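PDB 2G9Z: thiamine pyrophosphokinase from Candida albicans, which catalyses the transfer of a pyrophosphate group from ATP to thiamine, yielding thiamine pyrophosphate, the cofactor form of vitamin B1. Local coordinates for residues Ser43-Leu53 against Ile247-Tyr260. Sequence-based numbering, arbitrary orientation.
Sequences SYNHIQPFVYL and IIFLLKKGVNYISY
Asn256 OD1 is gripped by two donors: Asn45 ND2 reaches it across the contact at 3.0 Å, and Lys252 N from the bend before strand 254-259 at 2.9 Å. The first donor lies in the carbonyl plane although the two amides stand at 89°; the second is tilted from that plane. Asn256 ND2 donates to Lys252 O and Val325 O; with both ends bonded, the amide's rotation is fixed. The Asn45-Asn256 bond lies at the edge of a beta sandwich, where outermost strand 45-47 pairs in parallel with strand 254-259; strand 246-251 belongs to the other sheet.

Asn45 and Ile47 each use both N and O: Asn45 N to Val255 O, Tyr257 N to Asn45 O, Ile47 N to Tyr257 O and Ser259 N to Ile47 O. Between the sheets, Ile47 CD1 meets Leu251 CD2 at 3.7 Å and touches the Phe249 ring. Pro49 CG sits over one face of that ring, 4.1 Å from its centroid, a CH-pi contact.

On the other side of the strand pair, the His46 and Tyr257 rings scarcely overlap. CG anti to the backbone N (chi1 -172°) carries the imidazole toward strand 254-259, where His46 NE2 meets Ser259 OG at 2.6 Å in a nearly straight hydrogen bond.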
loop_
_atom_site.group_PDB
_atom_site.type_symbol
_atom_site.label_atom_id
_atom_site.label_comp_id
_atom_site.label_asym_id
_atom_site.label_seq_id
_atom_site.Cartn_x
_atom_site.Cartn_y
_atom_site.Cartn_z
ATOM N N SER A 43 -31.213 9.551 1.167
ATOM C CA SER A 43 -30.067 10.158 1.832
ATOM C C SER A 43 -28.773 9.535 1.327
ATOM O O SER A 43 -28.735 8.352 0.991
ATOM C CB SER A 43 -30.169 9.960 3.344
ATOM O OG SER A 43 -30.103 8.584 3.679
ATOM N N TYR A 44 -27.714 10.333 1.274
ATOM C CA TYR A 44 -26.425 9.845 0.805
ATOM C C TYR A 44 -25.277 10.428 1.616
ATOM O O TYR A 44 -25.461 11.361 2.398
ATOM C CB TYR A 44 -26.225 10.204 -0.671
ATOM C CG TYR A 44 -26.325 11.687 -0.967
ATOM C CD1 TYR A 44 -27.566 12.304 -1.125
ATOM C CD2 TYR A 44 -25.179 12.473 -1.084
ATOM C CE1 TYR A 44 -27.665 13.669 -1.395
ATOM C CE2 TYR A 44 -25.265 13.840 -1.349
ATOM C CZ TYR A 44 -26.511 14.431 -1.505
ATOM O OH TYR A 44 -26.603 15.780 -1.775
ATOM N N ASN A 45 -24.087 9.869 1.428
ATOM C CA ASN A 45 -22.914 10.364 2.128
ATOM C C ASN A 45 -22.226 11.389 1.233
ATOM O O ASN A 45 -21.862 11.082 0.100
ATOM C CB ASN A 45 -21.946 9.221 2.439
ATOM C CG ASN A 45 -20.724 9.692 3.206
ATOM O OD1 ASN A 45 -20.846 10.333 4.249
ATOM N ND2 ASN A 45 -19.536 9.372 2.692
ATOM N N HIS A 46 -22.070 12.609 1.737
ATOM C CA HIS A 46 -21.419 13.666 0.976
ATOM C C HIS A 46 -19.968 13.758 1.418
ATOM O O HIS A 46 -19.685 13.917 2.605
ATOM C CB HIS A 46 -22.114 15.011 1.212
ATOM C CG HIS A 46 -21.626 16.110 0.317
ATOM N ND1 HIS A 46 -21.983 17.430 0.494
ATOM C CD2 HIS A 46 -20.821 16.082 -0.773
ATOM C CE1 HIS A 46 -21.419 18.167 -0.447
ATOM N NE2 HIS A 46 -20.710 17.373 -1.229
ATOM N N ILE A 47 -19.052 13.638 0.463
ATOM C CA ILE A 47 -17.623 13.707 0.750
ATOM C C ILE A 47 -16.984 14.855 -0.023
ATOM O O ILE A 47 -17.167 14.966 -1.233
ATOM C CB ILE A 47 -16.882 12.416 0.323
ATOM C CG1 ILE A 47 -17.631 11.174 0.802
ATOM C CG2 ILE A 47 -15.479 12.423 0.909
ATOM C CD1 ILE A 47 -17.036 9.874 0.289
ATOM N N GLN A 48 -16.234 15.697 0.679
ATOM C CA GLN A 48 -15.539 16.830 0.070
ATOM C C GLN A 48 -14.078 16.698 0.475
ATOM O O GLN A 48 -13.596 17.406 1.360
ATOM C CB GLN A 48 -16.109 18.143 0.595
ATOM C CG GLN A 48 -17.542 18.393 0.185
ATOM C CD GLN A 48 -18.131 19.598 0.881
ATOM O OE1 GLN A 48 -18.434 19.552 2.072
ATOM N NE2 GLN A 48 -18.280 20.691 0.148
ATOM N N PRO A 49 -13.349 15.791 -0.187
ATOM C CA PRO A 49 -11.932 15.524 0.090
ATOM C C PRO A 49 -10.963 16.690 -0.047
ATOM O O PRO A 49 -9.946 16.730 0.641
ATOM C CB PRO A 49 -11.580 14.411 -0.900
ATOM C CG PRO A 49 -12.923 13.826 -1.306
ATOM C CD PRO A 49 -13.789 15.045 -1.378
ATOM N N PHE A 50 -11.285 17.645 -0.916
ATOM C CA PHE A 50 -10.366 18.744 -1.181
ATOM C C PHE A 50 -10.640 20.100 -0.551
ATOM O O PHE A 50 -10.066 21.104 -0.973
ATOM C CB PHE A 50 -10.227 18.893 -2.694
ATOM C CG PHE A 50 -9.958 17.595 -3.389
ATOM C CD1 PHE A 50 -8.701 16.998 -3.310
ATOM C CD2 PHE A 50 -10.973 16.929 -4.066
ATOM C CE1 PHE A 50 -8.462 15.759 -3.891
ATOM C CE2 PHE A 50 -10.741 15.687 -4.652
ATOM C CZ PHE A 50 -9.480 15.102 -4.560
ATOM N N VAL A 51 -11.500 20.136 0.458
ATOM C CA VAL A 51 -11.796 21.392 1.128
ATOM C C VAL A 51 -10.516 22.014 1.690
ATOM O O VAL A 51 -10.416 23.232 1.816
ATOM C CB VAL A 51 -12.787 21.189 2.292
ATOM C CG1 VAL A 51 -12.981 22.497 3.045
ATOM C CG2 VAL A 51 -14.114 20.689 1.761
ATOM N N TYR A 52 -9.531 21.179 2.014
ATOM C CA TYR A 52 -8.287 21.685 2.582
ATOM C C TYR A 52 -7.381 22.391 1.576
ATOM O O TYR A 52 -6.411 23.041 1.966
ATOM C CB TYR A 52 -7.505 20.555 3.266
ATOM C CG TYR A 52 -6.768 19.634 2.321
ATOM C CD1 TYR A 52 -7.448 18.664 1.578
ATOM C CD2 TYR A 52 -5.389 19.743 2.159
ATOM C CE1 TYR A 52 -6.763 17.826 0.697
ATOM C CE2 TYR A 52 -4.697 18.913 1.287
ATOM C CZ TYR A 52 -5.386 17.956 0.558
ATOM O OH TYR A 52 -4.691 17.135 -0.303
ATOM N N LEU A 53 -7.687 22.264 0.289
ATOM C CA LEU A 53 -6.884 22.904 -0.747
ATOM C C LEU A 53 -7.523 24.205 -1.225
ATOM O O LEU A 53 -8.660 24.516 -0.870
ATOM C CB LEU A 53 -6.704 21.961 -1.937
ATOM C CG LEU A 53 -5.918 20.675 -1.681
ATOM C CD1 LEU A 53 -5.912 19.833 -2.943
ATOM C CD2 LEU A 53 -4.492 21.015 -1.251
ATOM N N ILE A 247 -4.797 11.192 -2.185
ATOM C CA ILE A 247 -5.597 11.325 -0.983
ATOM C C ILE A 247 -6.413 10.035 -0.964
ATOM O O ILE A 247 -6.945 9.602 -1.995
ATOM C CB ILE A 247 -6.523 12.556 -1.023
ATOM C CG1 ILE A 247 -7.249 12.688 0.317
ATOM C CG2 ILE A 247 -7.513 12.447 -2.180
ATOM C CD1 ILE A 247 -7.898 14.040 0.528
ATOM N N ILE A 248 -6.493 9.417 0.207
ATOM C CA ILE A 248 -7.183 8.147 0.364
ATOM C C ILE A 248 -8.249 8.273 1.436
ATOM O O ILE A 248 -8.001 8.805 2.519
ATOM C CB ILE A 248 -6.161 7.057 0.749
ATOM C CG1 ILE A 248 -5.038 7.048 -0.293
ATOM C CG2 ILE A 248 -6.838 5.694 0.855
ATOM C CD1 ILE A 248 -3.861 6.163 0.062
ATOM N N PHE A 249 -9.444 7.793 1.122
ATOM C CA PHE A 249 -10.553 7.880 2.058
ATOM C C PHE A 249 -11.511 6.732 1.850
ATOM O O PHE A 249 -11.351 5.916 0.935
ATOM C CB PHE A 249 -11.294 9.217 1.903
ATOM C CG PHE A 249 -11.667 9.549 0.489
ATOM C CD1 PHE A 249 -10.724 10.071 -0.392
ATOM C CD2 PHE A 249 -12.959 9.315 0.024
ATOM C CE1 PHE A 249 -11.064 10.352 -1.717
ATOM C CE2 PHE A 249 -13.309 9.592 -1.294
ATOM C CZ PHE A 249 -12.359 10.110 -2.167
ATOM N N LEU A 250 -12.526 6.679 2.696
ATOM C CA LEU A 250 -13.477 5.595 2.620
ATOM C C LEU A 250 -14.817 6.002 2.040
ATOM O O LEU A 250 -15.380 7.032 2.403
ATOM C CB LEU A 250 -13.677 5.002 4.019
ATOM C CG LEU A 250 -14.263 3.593 4.134
ATOM C CD1 LEU A 250 -13.288 2.590 3.539
ATOM C CD2 LEU A 250 -14.527 3.262 5.601
ATOM N N LEU A 251 -15.305 5.197 1.109
ATOM C CA LEU A 251 -16.613 5.417 0.525
ATOM C C LEU A 251 -17.475 4.571 1.454
ATOM O O LEU A 251 -17.091 3.458 1.813
ATOM C CB LEU A 251 -16.670 4.880 -0.907
ATOM C CG LEU A 251 -15.839 5.645 -1.939
ATOM C CD1 LEU A 251 -15.923 4.941 -3.280
ATOM C CD2 LEU A 251 -16.359 7.074 -2.054
ATOM N N LYS A 252 -18.620 5.096 1.865
ATOM C CA LYS A 252 -19.474 4.358 2.785
ATOM C C LYS A 252 -20.585 3.578 2.107
ATOM O O LYS A 252 -21.144 4.019 1.105
ATOM C CB LYS A 252 -20.094 5.311 3.807
ATOM C CG LYS A 252 -19.091 6.111 4.632
ATOM C CD LYS A 252 -19.793 6.769 5.806
ATOM C CE LYS A 252 -18.813 7.459 6.747
ATOM N NZ LYS A 252 -19.453 7.710 8.078
ATOM N N LYS A 253 -20.895 2.412 2.667
ATOM C CA LYS A 253 -21.969 1.570 2.157
ATOM C C LYS A 253 -23.135 2.480 1.787
ATOM O O LYS A 253 -23.567 3.301 2.597
ATOM C CB LYS A 253 -22.417 0.589 3.242
ATOM C CG LYS A 253 -23.592 -0.297 2.860
ATOM C CD LYS A 253 -23.898 -1.268 3.994
ATOM C CE LYS A 253 -24.979 -2.261 3.615
ATOM N NZ LYS A 253 -25.283 -3.165 4.759
ATOM N N GLY A 254 -23.636 2.332 0.567
ATOM C CA GLY A 254 -24.736 3.168 0.121
ATOM C C GLY A 254 -24.274 4.139 -0.953
ATOM O O GLY A 254 -23.286 3.891 -1.639
ATOM N N VAL A 255 -24.991 5.250 -1.094
ATOM C CA VAL A 255 -24.657 6.259 -2.088
ATOM C C VAL A 255 -23.666 7.287 -1.540
ATOM O O VAL A 255 -23.805 7.772 -0.416
ATOM C CB VAL A 255 -25.933 6.999 -2.566
ATOM C CG1 VAL A 255 -25.584 8.000 -3.663
ATOM C CG2 VAL A 255 -26.952 5.996 -3.082
ATOM N N ASN A 256 -22.657 7.608 -2.342
ATOM C CA ASN A 256 -21.652 8.590 -1.960
ATOM C C ASN A 256 -21.568 9.646 -3.051
ATOM O O ASN A 256 -21.486 9.320 -4.230
ATOM C CB ASN A 256 -20.267 7.937 -1.819
ATOM C CG ASN A 256 -20.189 6.957 -0.667
ATOM O OD1 ASN A 256 -19.931 7.333 0.485
ATOM N ND2 ASN A 256 -20.418 5.691 -0.969
ATOM N N TYR A 257 -21.602 10.911 -2.661
ATOM C CA TYR A 257 -21.475 11.989 -3.625
ATOM C C TYR A 257 -20.180 12.707 -3.277
ATOM O O TYR A 257 -20.059 13.293 -2.204
ATOM C CB TYR A 257 -22.662 12.957 -3.538
ATOM C CG TYR A 257 -22.496 14.199 -4.396
ATOM C CD1 TYR A 257 -22.179 14.100 -5.750
ATOM C CD2 TYR A 257 -22.649 15.475 -3.848
ATOM C CE1 TYR A 257 -22.016 15.241 -6.540
ATOM C CE2 TYR A 257 -22.488 16.623 -4.628
ATOM C CZ TYR A 257 -22.173 16.499 -5.970
ATOM O OH TYR A 257 -22.011 17.629 -6.742
ATOM N N ILE A 258 -19.201 12.622 -4.170
ATOM C CA ILE A 258 -17.911 13.266 -3.953
ATOM C C ILE A 258 -17.927 14.551 -4.765
ATOM O O ILE A 258 -18.095 14.506 -5.978
ATOM C CB ILE A 258 -16.737 12.372 -4.439
ATOM C CG1 ILE A 258 -16.689 11.066 -3.642
ATOM C CG2 ILE A 258 -15.421 13.115 -4.283
ATOM C CD1 ILE A 258 -17.810 10.090 -3.961
ATOM N N SER A 259 -17.759 15.693 -4.099
ATOM C CA SER A 259 -17.785 16.973 -4.802
ATOM C C SER A 259 -16.579 17.856 -4.523
ATOM O O SER A 259 -15.883 17.693 -3.522
ATOM C CB SER A 259 -19.066 17.741 -4.459
ATOM O OG SER A 259 -19.085 18.123 -3.095
ATOM N N TYR A 260 -16.353 18.800 -5.431
ATOM C CA TYR A 260 -15.244 19.743 -5.353
ATOM C C TYR A 260 -15.555 20.897 -6.307
ATOM O O TYR A 260 -16.368 20.739 -7.213
ATOM C CB TYR A 260 -13.948 19.047 -5.771
ATOM C CG TYR A 260 -14.162 18.001 -6.846
ATOM C CD1 TYR A 260 -14.349 16.659 -6.510
ATOM C CD2 TYR A 260 -14.253 18.361 -8.188
ATOM C CE1 TYR A 260 -14.629 15.707 -7.482
ATOM C CE2 TYR A 260 -14.532 17.418 -9.170
ATOM C CZ TYR A 260 -14.722 16.093 -8.810
ATOM O OH TYR A 260 -15.041 15.158 -9.766
HETATM O O HOH W 1 -27.057 5.840 0.908
HETATM O O HOH W 2 -17.781 20.806 -2.816
HETATM O O HOH W 3 -13.840 18.681 -1.969
#